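Local coordinates for protein oligopeptide ABC transporter OppAIV (Borrelia burgdorferi B31, PDB 4GL8) that probably captures oligopeptides as the extracytoplasmic solute-binding component of an ABC transporter and helps deliver them for uptake across the membrane, at residues A[312-317]-A[347-352]; A[305-310]-A[355-360]; A[98-103]-A[225-230]. All blocks are in the same frame, centred on the assembly; numbering follows the deposited sequence.

Contact 1 (A[312-317]-A[347-352]); sequences AIDRKT and SLFDAE
The CB of D314 sits almost exactly over the centre of the F349 ring, 3.7 Å from the centroid, a CH-pi contact. With CG anti to the backbone N, the D314 carboxylate lies over the same face, its plane only 12° from that of the ring; D314 CG comes within 3.9 Å of F349 CD1. A312 O approaches the ring at its edge, near the ring plane, while I313 O stands obliquely to it, 3.4 Å from F349 CD2.

Beside this stack, R315 reaches across to the loop 347-350 and donates from NH1 to L348 O at 2.9 Å, with an N-H...O angle of 153°. The oxygen is close to the guanidinium plane, but the donor is tilted 54° out of the carbonyl plane. R315 CD also touches L348 CD2 at 4.0 Å, so the long arginine serves at once as apolar spacer and donor. Its NE bonds to F494 O on strand 492-504.

The second shell sets these groups in place. D314 is the N-cap of helix 315-323 and accepts weakly from T317 N, while its backbone N donates to the side-chain oxygen of Q392 (OE1) on helix 380-397. S347 OG accepts from F349 N at 3.3 Å in an ST turn, and D350 caps helix 351-361. Two helix starts, each led by an aspartate, meet here, in what is probably the second lobe of an OppA-like fold.

Chemically, the buried guanidinium is satisfied by backbone carbonyls, whose dipoles would probably stabilise its charge, whereas the carboxylate faces a helix N-terminus, which would favour its ionised form and offset the cost of placing an anion over a phenyl ring.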
loop_
_atom_site.group_PDB
_atom_site.type_symbol
_atom_site.label_atom_id
_atom_site.label_comp_id
_atom_site.label_asym_id
_atom_site.label_seq_id
_atom_site.Cartn_x
_atom_site.Cartn_y
_atom_site.Cartn_z
ATOM N N ALA A 312 -8.911 21.882 -12.672
ATOM C CA ALA A 312 -7.940 22.399 -13.634
ATOM C C ALA A 312 -7.030 21.331 -14.268
ATOM O O ALA A 312 -6.236 21.663 -15.162
ATOM C CB ALA A 312 -7.088 23.459 -12.974
ATOM N N ILE A 313 -7.116 20.067 -13.835
ATOM C CA ILE A 313 -6.291 18.995 -14.432
ATOM C C ILE A 313 -7.033 18.199 -15.509
ATOM O O ILE A 313 -8.076 17.616 -15.248
ATOM C CB ILE A 313 -5.876 17.938 -13.404
ATOM C CG1 ILE A 313 -5.214 18.549 -12.136
ATOM C CG2 ILE A 313 -5.011 16.872 -14.061
ATOM C CD1 ILE A 313 -3.921 19.251 -12.389
ATOM N N ASP A 314 -6.459 18.102 -16.701
ATOM C CA ASP A 314 -7.049 17.276 -17.761
ATOM C C ASP A 314 -6.639 15.801 -17.550
ATOM O O ASP A 314 -5.580 15.381 -18.025
ATOM C CB ASP A 314 -6.574 17.793 -19.127
ATOM C CG ASP A 314 -7.150 17.007 -20.293
ATOM O OD1 ASP A 314 -7.995 16.099 -20.093
ATOM O OD2 ASP A 314 -6.741 17.314 -21.423
ATOM N N ARG A 315 -7.490 15.038 -16.857
ATOM C CA ARG A 315 -7.198 13.664 -16.442
ATOM C C ARG A 315 -7.038 12.687 -17.580
ATOM O O ARG A 315 -6.183 11.814 -17.509
ATOM C CB ARG A 315 -8.308 13.126 -15.514
ATOM C CG ARG A 315 -8.246 13.724 -14.117
ATOM C CD ARG A 315 -9.525 13.531 -13.319
ATOM N NE ARG A 315 -9.388 14.115 -11.981
ATOM C CZ ARG A 315 -9.492 15.410 -11.705
ATOM N NH1 ARG A 315 -9.764 16.286 -12.662
ATOM N NH2 ARG A 315 -9.333 15.820 -10.464
ATOM N N LYS A 316 -7.883 12.802 -18.593
ATOM C CA LYS A 316 -7.804 11.950 -19.783
ATOM C C LYS A 316 -6.466 12.125 -20.509
ATOM O O LYS A 316 -5.837 11.145 -20.916
ATOM C CB LYS A 316 -8.951 12.232 -20.753
ATOM N N THR A 317 -6.037 13.367 -20.683
ATOM C CA THR A 317 -4.759 13.631 -21.347
ATOM C C THR A 317 -3.604 13.048 -20.525
ATOM O O THR A 317 -2.647 12.534 -21.090
ATOM C CB THR A 317 -4.571 15.140 -21.551
ATOM O OG1 THR A 317 -5.509 15.580 -22.528
ATOM C CG2 THR A 317 -3.174 15.490 -22.008
ATOM N N SER A 347 -17.432 15.310 -13.817
ATOM C CA SER A 347 -16.568 15.860 -14.863
ATOM C C SER A 347 -15.073 15.551 -14.583
ATOM O O SER A 347 -14.574 15.755 -13.497
ATOM C CB SER A 347 -16.813 17.363 -15.025
ATOM O OG SER A 347 -15.739 17.954 -15.753
ATOM N N LEU A 348 -14.374 15.055 -15.591
ATOM C CA LEU A 348 -12.960 14.727 -15.445
ATOM C C LEU A 348 -12.058 15.943 -15.563
ATOM O O LEU A 348 -10.878 15.853 -15.255
ATOM C CB LEU A 348 -12.541 13.679 -16.470
ATOM C CG LEU A 348 -13.121 12.273 -16.266
ATOM C CD1 LEU A 348 -12.565 11.312 -17.316
ATOM C CD2 LEU A 348 -12.784 11.773 -14.880
ATOM N N PHE A 349 -12.611 17.071 -15.995
ATOM C CA PHE A 349 -11.814 18.225 -16.354
ATOM C C PHE A 349 -12.726 19.393 -16.681
ATOM O O PHE A 349 -13.618 19.231 -17.518
ATOM C CB PHE A 349 -10.956 17.861 -17.587
ATOM C CG PHE A 349 -10.208 19.016 -18.197
ATOM C CD1 PHE A 349 -10.227 19.216 -19.578
ATOM C CD2 PHE A 349 -9.493 19.873 -17.417
ATOM C CE1 PHE A 349 -9.528 20.272 -20.150
ATOM C CE2 PHE A 349 -8.784 20.924 -17.959
ATOM C CZ PHE A 349 -8.801 21.143 -19.331
ATOM N N ASP A 350 -12.519 20.556 -16.055
ATOM C CA ASP A 350 -13.276 21.789 -16.438
ATOM C C ASP A 350 -12.526 23.042 -16.096
ATOM O O ASP A 350 -12.633 23.561 -14.977
ATOM C CB ASP A 350 -14.663 21.836 -15.787
ATOM C CG ASP A 350 -15.558 22.910 -16.372
ATOM O OD1 ASP A 350 -15.078 23.880 -17.024
ATOM O OD2 ASP A 350 -16.784 22.764 -16.180
ATOM N N ALA A 351 -11.782 23.531 -17.080
ATOM C CA ALA A 351 -10.905 24.664 -16.882
ATOM C C ALA A 351 -11.660 25.960 -16.579
ATOM O O ALA A 351 -11.185 26.765 -15.774
ATOM C CB ALA A 351 -9.976 24.847 -18.085
ATOM N N GLU A 352 -12.814 26.161 -17.211
ATOM C CA GLU A 352 -13.589 27.382 -17.000
ATOM C C GLU A 352 -14.135 27.448 -15.578
ATOM O O GLU A 352 -14.031 28.490 -14.910
ATOM C CB GLU A 352 -14.693 27.531 -18.038
ATOM C CG GLU A 352 -14.166 27.860 -19.439
ATOM C CD GLU A 352 -13.293 29.140 -19.498
ATOM O OE1 GLU A 352 -13.829 30.245 -19.275
ATOM O OE2 GLU A 352 -12.066 29.049 -19.778
#

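Contact 2 (A[305-310]-A[355-360]); sequences VRKALS and KKLLAD
Where V305, K307 and A308 meet L357 and L358 no flat side-chain group of either segment takes part; the rings nearby, F369 against V305 and F490 against K307, come from loops outside. The interface itself is built mainly from methyls and methylenes. Within the two segments, the carboxylate of D360 stays on its own helix and takes the ammonium of K356 on the syn lone pair of OD1, a salt bridge one turn apart.

Across the gap, A308 is the small residue that lets the segments 305-310 and 355-360 approach to 8.1 Å between their axes, at 156° between their directions. The CB of A308 lies 4.2 Å from L357 CB and 4.0 Å from L358 CD1, between the two leucines. K307 brings its aliphatic stem over L357: with CG anti to the backbone N (chi1 -157°) and an extended chain, K307 CG comes to 3.8 Å from L357 CD1, while K307 CD lies 4.0 Å from L357 CD2. On the buried flank, V305 CG2 meets L358 CD1 at 4.3 Å.

Helices 303-311 and 351-361 are held together here without a hydrogen bond between the two segments. Cohesion here probably comes from dispersion and the exclusion of water: branched leucines cover the small alanine, and a lysine suits the partly exposed margin because its methylenes can pack while its ammonium extends beyond them.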
loop_
_atom_site.group_PDB
_atom_site.type_symbol
_atom_site.label_atom_id
_atom_site.label_comp_id
_atom_site.label_asym_id
_atom_site.label_seq_id
_atom_site.Cartn_x
_atom_site.Cartn_y
_atom_site.Cartn_z
ATOM N N VAL A 305 -10.268 26.767 -3.602
ATOM C CA VAL A 305 -8.917 26.550 -4.130
ATOM C C VAL A 305 -8.719 25.052 -4.438
ATOM O O VAL A 305 -8.312 24.676 -5.532
ATOM C CB VAL A 305 -7.845 27.072 -3.167
ATOM C CG1 VAL A 305 -6.465 26.547 -3.535
ATOM C CG2 VAL A 305 -7.818 28.595 -3.183
ATOM N N ARG A 306 -9.046 24.203 -3.480
ATOM C CA ARG A 306 -8.906 22.753 -3.672
ATOM C C ARG A 306 -9.694 22.273 -4.900
ATOM O O ARG A 306 -9.201 21.481 -5.707
ATOM C CB ARG A 306 -9.336 21.988 -2.404
ATOM C CG ARG A 306 -8.500 22.333 -1.193
ATOM C CD ARG A 306 -8.621 21.344 -0.060
ATOM N NE ARG A 306 -9.992 21.186 0.382
ATOM C CZ ARG A 306 -10.562 21.854 1.384
ATOM N NH1 ARG A 306 -11.820 21.599 1.696
ATOM N NH2 ARG A 306 -9.912 22.790 2.051
ATOM N N LYS A 307 -10.891 22.797 -5.073
ATOM C CA LYS A 307 -11.756 22.418 -6.206
ATOM C C LYS A 307 -11.162 22.877 -7.558
ATOM O O LYS A 307 -11.125 22.117 -8.521
ATOM C CB LYS A 307 -13.117 23.070 -5.981
ATOM C CG LYS A 307 -14.277 22.428 -6.668
ATOM C CD LYS A 307 -15.616 22.837 -6.030
ATOM C CE LYS A 307 -16.718 22.520 -7.054
ATOM N NZ LYS A 307 -18.136 22.768 -6.642
ATOM N N ALA A 308 -10.718 24.131 -7.597
ATOM C CA ALA A 308 -9.996 24.716 -8.738
ATOM C C ALA A 308 -8.813 23.874 -9.165
ATOM O O ALA A 308 -8.667 23.599 -10.325
ATOM C CB ALA A 308 -9.539 26.125 -8.424
ATOM N N LEU A 309 -7.978 23.468 -8.223
ATOM C CA LEU A 309 -6.835 22.628 -8.554
ATOM C C LEU A 309 -7.320 21.313 -9.152
ATOM O O LEU A 309 -6.760 20.820 -10.122
ATOM C CB LEU A 309 -5.974 22.347 -7.314
ATOM C CG LEU A 309 -5.389 23.561 -6.571
ATOM C CD1 LEU A 309 -4.746 23.120 -5.266
ATOM C CD2 LEU A 309 -4.412 24.366 -7.421
ATOM N N SER A 310 -8.372 20.742 -8.592
ATOM C CA SER A 310 -8.864 19.443 -9.051
ATOM C C SER A 310 -9.486 19.526 -10.448
ATOM O O SER A 310 -9.188 18.729 -11.308
ATOM C CB SER A 310 -9.859 18.847 -8.047
ATOM O OG SER A 310 -10.344 17.597 -8.512
ATOM N N LYS A 355 -11.174 28.167 -13.113
ATOM C CA LYS A 355 -10.889 29.607 -13.093
ATOM C C LYS A 355 -11.879 30.417 -12.280
ATOM O O LYS A 355 -11.510 31.372 -11.607
ATOM C CB LYS A 355 -10.896 30.160 -14.517
ATOM C CG LYS A 355 -9.673 29.723 -15.307
ATOM C CD LYS A 355 -9.875 29.812 -16.805
ATOM C CE LYS A 355 -10.089 31.246 -17.247
ATOM N NZ LYS A 355 -10.651 31.311 -18.636
ATOM N N LYS A 356 -13.139 30.044 -12.388
ATOM C CA LYS A 356 -14.213 30.765 -11.741
ATOM C C LYS A 356 -14.092 30.608 -10.219
ATOM O O LYS A 356 -14.163 31.575 -9.480
ATOM C CB LYS A 356 -15.525 30.229 -12.274
ATOM C CG LYS A 356 -16.762 30.638 -11.504
ATOM C CD LYS A 356 -16.942 32.144 -11.480
ATOM C CE LYS A 356 -18.237 32.516 -10.771
ATOM N NZ LYS A 356 -18.207 33.969 -10.413
ATOM N N LEU A 357 -13.889 29.368 -9.765
ATOM C CA LEU A 357 -13.681 29.076 -8.344
ATOM C C LEU A 357 -12.470 29.799 -7.833
ATOM O O LEU A 357 -12.478 30.339 -6.736
ATOM C CB LEU A 357 -13.477 27.581 -8.137
ATOM C CG LEU A 357 -14.762 26.773 -8.325
ATOM C CD1 LEU A 357 -14.425 25.412 -8.941
ATOM C CD2 LEU A 357 -15.537 26.685 -7.000
ATOM N N LEU A 358 -11.409 29.804 -8.623
ATOM C CA LEU A 358 -10.178 30.434 -8.163
ATOM C C LEU A 358 -10.389 31.961 -8.053
ATOM O O LEU A 358 -9.952 32.566 -7.071
ATOM C CB LEU A 358 -8.971 30.090 -9.065
ATOM C CG LEU A 358 -7.583 30.348 -8.455
ATOM C CD1 LEU A 358 -7.244 29.287 -7.425
ATOM C CD2 LEU A 358 -6.509 30.343 -9.525
ATOM N N ALA A 359 -11.043 32.572 -9.050
ATOM C CA ALA A 359 -11.405 34.005 -8.952
ATOM C C ALA A 359 -12.256 34.284 -7.721
ATOM O O ALA A 359 -11.950 35.180 -6.954
ATOM C CB ALA A 359 -12.130 34.471 -10.199
ATOM N N ASP A 360 -13.311 33.501 -7.515
ATOM C CA ASP A 360 -14.152 33.643 -6.304
ATOM C C ASP A 360 -13.378 33.414 -4.992
ATOM O O ASP A 360 -13.766 33.893 -3.933
ATOM C CB ASP A 360 -15.332 32.673 -6.372
ATOM C CG ASP A 360 -16.277 32.954 -7.542
ATOM O OD1 ASP A 360 -15.923 33.756 -8.435
ATOM O OD2 ASP A 360 -17.378 32.362 -7.588
#

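Contact 3 (A[98-103]-A[225-230]); sequences NLVWSD and NNKYYN
K227 lies across V100 and the two residues after it. K227 CB is 3.9 Å from V100 CG2 and also close to W101 O; CG then passes S102 O, and CD passes alongside both carbonyl oxygens, 4.0 Å from W101 O and slightly farther from S102 O. Bends at chi2 (-135°) and chi3 (76°) of K227 curl the chain back, bringing K227 CE to 4.1 Å from V100 CG2, and NZ continues past that methyl. Lysine suits this exposed position: its methylenes cover a valine, and carbonyl oxygens line its path. The valine is compact and branched, offering one methyl to both CB and CE.

K227 is the third residue of a type I turn from N225 to Y228, and its N donates to N225 OD1 at 3.0 Å, making an Asx turn; the donor stands well above the amide's carbonyl plane. This turn follows strand 219-224, whereas 98-103 follows strand 90-95 of the five-stranded antiparallel sheet. The contact thus joins loops from two different sheets, consistent with the boundary between the core of the first lobe and the additional domain of OppA-like proteins.

No direct hydrogen bond joins the segments; two waters bridge them instead. One accepts from V100 N and donates to K227 O, 2.8 Å from each; the other donates to V100 O and accepts from N225 ND2 at 2.7 Å. Asparagine serves well here, since its oxygen closes the turn while its nitrogen holds the water and G207 O. S102 CB rests 3.6 Å from N225 OD1, and S102 OG is bonded to V205 N. Farther along, L99 CD2 loosely touches Y229 CB, and the tyrosine ring turns to a cation-pi contact with R96.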
loop_
_atom_site.group_PDB
_atom_site.type_symbol
_atom_site.label_atom_id
_atom_site.label_comp_id
_atom_site.label_asym_id
_atom_site.label_seq_id
_atom_site.Cartn_x
_atom_site.Cartn_y
_atom_site.Cartn_z
ATOM N N ASN A 98 4.631 -28.462 12.852
ATOM C CA ASN A 98 6.080 -28.275 12.686
ATOM C C ASN A 98 6.478 -26.903 12.168
ATOM O O ASN A 98 7.473 -26.774 11.466
ATOM C CB ASN A 98 6.647 -29.364 11.767
ATOM C CG ASN A 98 6.298 -30.771 12.249
ATOM O OD1 ASN A 98 6.291 -31.044 13.451
ATOM N ND2 ASN A 98 5.996 -31.664 11.312
ATOM N N LEU A 99 5.706 -25.877 12.506
ATOM C CA LEU A 99 6.055 -24.521 12.098
ATOM C C LEU A 99 7.266 -24.067 12.872
ATOM O O LEU A 99 7.255 -24.096 14.085
ATOM C CB LEU A 99 4.912 -23.552 12.366
ATOM C CG LEU A 99 3.716 -23.626 11.414
ATOM C CD1 LEU A 99 2.604 -22.707 11.907
ATOM C CD2 LEU A 99 4.114 -23.275 9.978
ATOM N N VAL A 100 8.317 -23.644 12.186
ATOM C CA VAL A 100 9.488 -23.105 12.876
ATOM C C VAL A 100 9.961 -21.850 12.182
ATOM O O VAL A 100 9.754 -21.691 10.994
ATOM C CB VAL A 100 10.649 -24.108 12.931
ATOM C CG1 VAL A 100 10.396 -25.194 13.984
ATOM C CG2 VAL A 100 10.895 -24.717 11.565
ATOM N N TRP A 101 10.567 -20.943 12.943
ATOM C CA TRP A 101 11.314 -19.839 12.364
ATOM C C TRP A 101 12.621 -20.419 11.761
ATOM O O TRP A 101 12.927 -21.600 11.906
ATOM C CB TRP A 101 11.637 -18.779 13.431
ATOM C CG TRP A 101 10.452 -18.129 14.090
ATOM C CD1 TRP A 101 9.980 -18.384 15.338
ATOM C CD2 TRP A 101 9.602 -17.118 13.546
ATOM N NE1 TRP A 101 8.894 -17.604 15.609
ATOM C CE2 TRP A 101 8.635 -16.816 14.522
ATOM C CE3 TRP A 101 9.559 -16.444 12.335
ATOM C CZ2 TRP A 101 7.629 -15.876 14.321
ATOM C CZ3 TRP A 101 8.554 -15.491 12.140
ATOM C CH2 TRP A 101 7.607 -15.220 13.133
ATOM N N SER A 102 13.390 -19.561 11.109
ATOM C CA SER A 102 14.541 -19.975 10.330
ATOM C C SER A 102 15.751 -20.364 11.189
ATOM O O SER A 102 16.694 -20.932 10.683
ATOM C CB SER A 102 14.921 -18.892 9.324
ATOM O OG SER A 102 15.196 -17.678 9.983
ATOM N N ASP A 103 15.706 -20.043 12.478
ATOM C CA ASP A 103 16.648 -20.561 13.459
ATOM C C ASP A 103 16.111 -21.817 14.186
ATOM O O ASP A 103 16.659 -22.202 15.204
ATOM C CB ASP A 103 16.964 -19.474 14.484
ATOM C CG ASP A 103 15.727 -19.013 15.265
ATOM O OD1 ASP A 103 14.606 -19.390 14.908
ATOM O OD2 ASP A 103 15.866 -18.257 16.233
ATOM N N ASN A 225 15.223 -20.202 2.480
ATOM C CA ASN A 225 15.098 -20.645 3.870
ATOM C C ASN A 225 14.634 -22.095 3.903
ATOM O O ASN A 225 13.497 -22.396 3.559
ATOM C CB ASN A 225 14.114 -19.764 4.630
ATOM C CG ASN A 225 13.643 -20.392 5.940
ATOM O OD1 ASN A 225 14.351 -21.162 6.555
ATOM N ND2 ASN A 225 12.432 -20.060 6.354
ATOM N N ASN A 226 15.520 -22.993 4.309
ATOM C CA ASN A 226 15.242 -24.422 4.289
ATOM C C ASN A 226 14.107 -24.850 5.188
ATOM O O ASN A 226 13.475 -25.863 4.928
ATOM C CB ASN A 226 16.496 -25.207 4.665
ATOM C CG ASN A 226 17.566 -25.108 3.606
ATOM O OD1 ASN A 226 17.351 -24.503 2.541
ATOM N ND2 ASN A 226 18.731 -25.706 3.874
ATOM N N LYS A 227 13.852 -24.075 6.238
ATOM C CA LYS A 227 12.879 -24.447 7.263
ATOM C C LYS A 227 11.449 -23.991 6.914
ATOM O O LYS A 227 10.523 -24.214 7.675
ATOM C CB LYS A 227 13.322 -23.902 8.635
ATOM C CG LYS A 227 14.799 -24.170 8.974
ATOM C CD LYS A 227 15.027 -24.675 10.399
ATOM C CE LYS A 227 14.633 -26.152 10.526
ATOM N NZ LYS A 227 14.741 -26.739 11.900
ATOM N N TYR A 228 11.293 -23.323 5.776
ATOM C CA TYR A 228 9.976 -22.938 5.293
ATOM C C TYR A 228 9.147 -24.215 5.171
ATOM O O TYR A 228 9.645 -25.221 4.692
ATOM C CB TYR A 228 10.122 -22.200 3.960
ATOM C CG TYR A 228 8.834 -21.905 3.237
ATOM C CD1 TYR A 228 7.797 -21.240 3.871
ATOM C CD2 TYR A 228 8.663 -22.272 1.900
ATOM C CE1 TYR A 228 6.619 -20.939 3.209
ATOM C CE2 TYR A 228 7.497 -21.985 1.228
ATOM C CZ TYR A 228 6.469 -21.321 1.897
ATOM O OH TYR A 228 5.297 -21.051 1.261
ATOM N N TYR A 229 7.889 -24.188 5.607
ATOM C CA TYR A 229 7.107 -25.439 5.682
ATOM C C TYR A 229 6.997 -26.114 4.319
ATOM O O TYR A 229 6.888 -27.326 4.230
ATOM C CB TYR A 229 5.705 -25.219 6.297
ATOM C CG TYR A 229 4.679 -24.678 5.334
ATOM C CD1 TYR A 229 3.820 -25.528 4.647
ATOM C CD2 TYR A 229 4.594 -23.312 5.098
ATOM C CE1 TYR A 229 2.896 -25.017 3.762
ATOM C CE2 TYR A 229 3.692 -22.799 4.213
ATOM C CZ TYR A 229 2.851 -23.650 3.549
ATOM O OH TYR A 229 1.951 -23.091 2.685
ATOM N N ASN A 230 7.015 -25.303 3.266
ATOM C CA ASN A 230 6.922 -25.790 1.888
ATOM C C ASN A 230 8.169 -25.497 1.063
ATOM O O ASN A 230 8.067 -25.221 -0.126
ATOM C CB ASN A 230 5.692 -25.184 1.203
ATOM C CG ASN A 230 5.184 -26.043 0.069
ATOM O OD1 ASN A 230 5.237 -27.276 0.145
ATOM N ND2 ASN A 230 4.721 -25.412 -0.999
HETATM O O HOH W 1 8.289 -23.848 9.362
HETATM O O HOH W 2 11.253 -20.727 8.702
#

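Contacts 1 and 2 form one neighbourhood: their centres are 12 Å apart, both use helix 351-361, and R315 NH1 of contact 1 lies 2.9 Å from S310 O of contact 2, a probable hydrogen bond. Along the chain, contact 1 is nested inside the loop that contact 2 closes. Contact 3 lies on the opposite side of the chain's centre, its centre 53 Å from that of contact 1 and 57 Å from that of contact 2, with nearest atoms at least about 40 Å away. In related proteins the peptide is enclosed between two lobes; these contacts, whose centres lie 27 to 30 Å from the centre of the chain, are probably peripheral to that cleft.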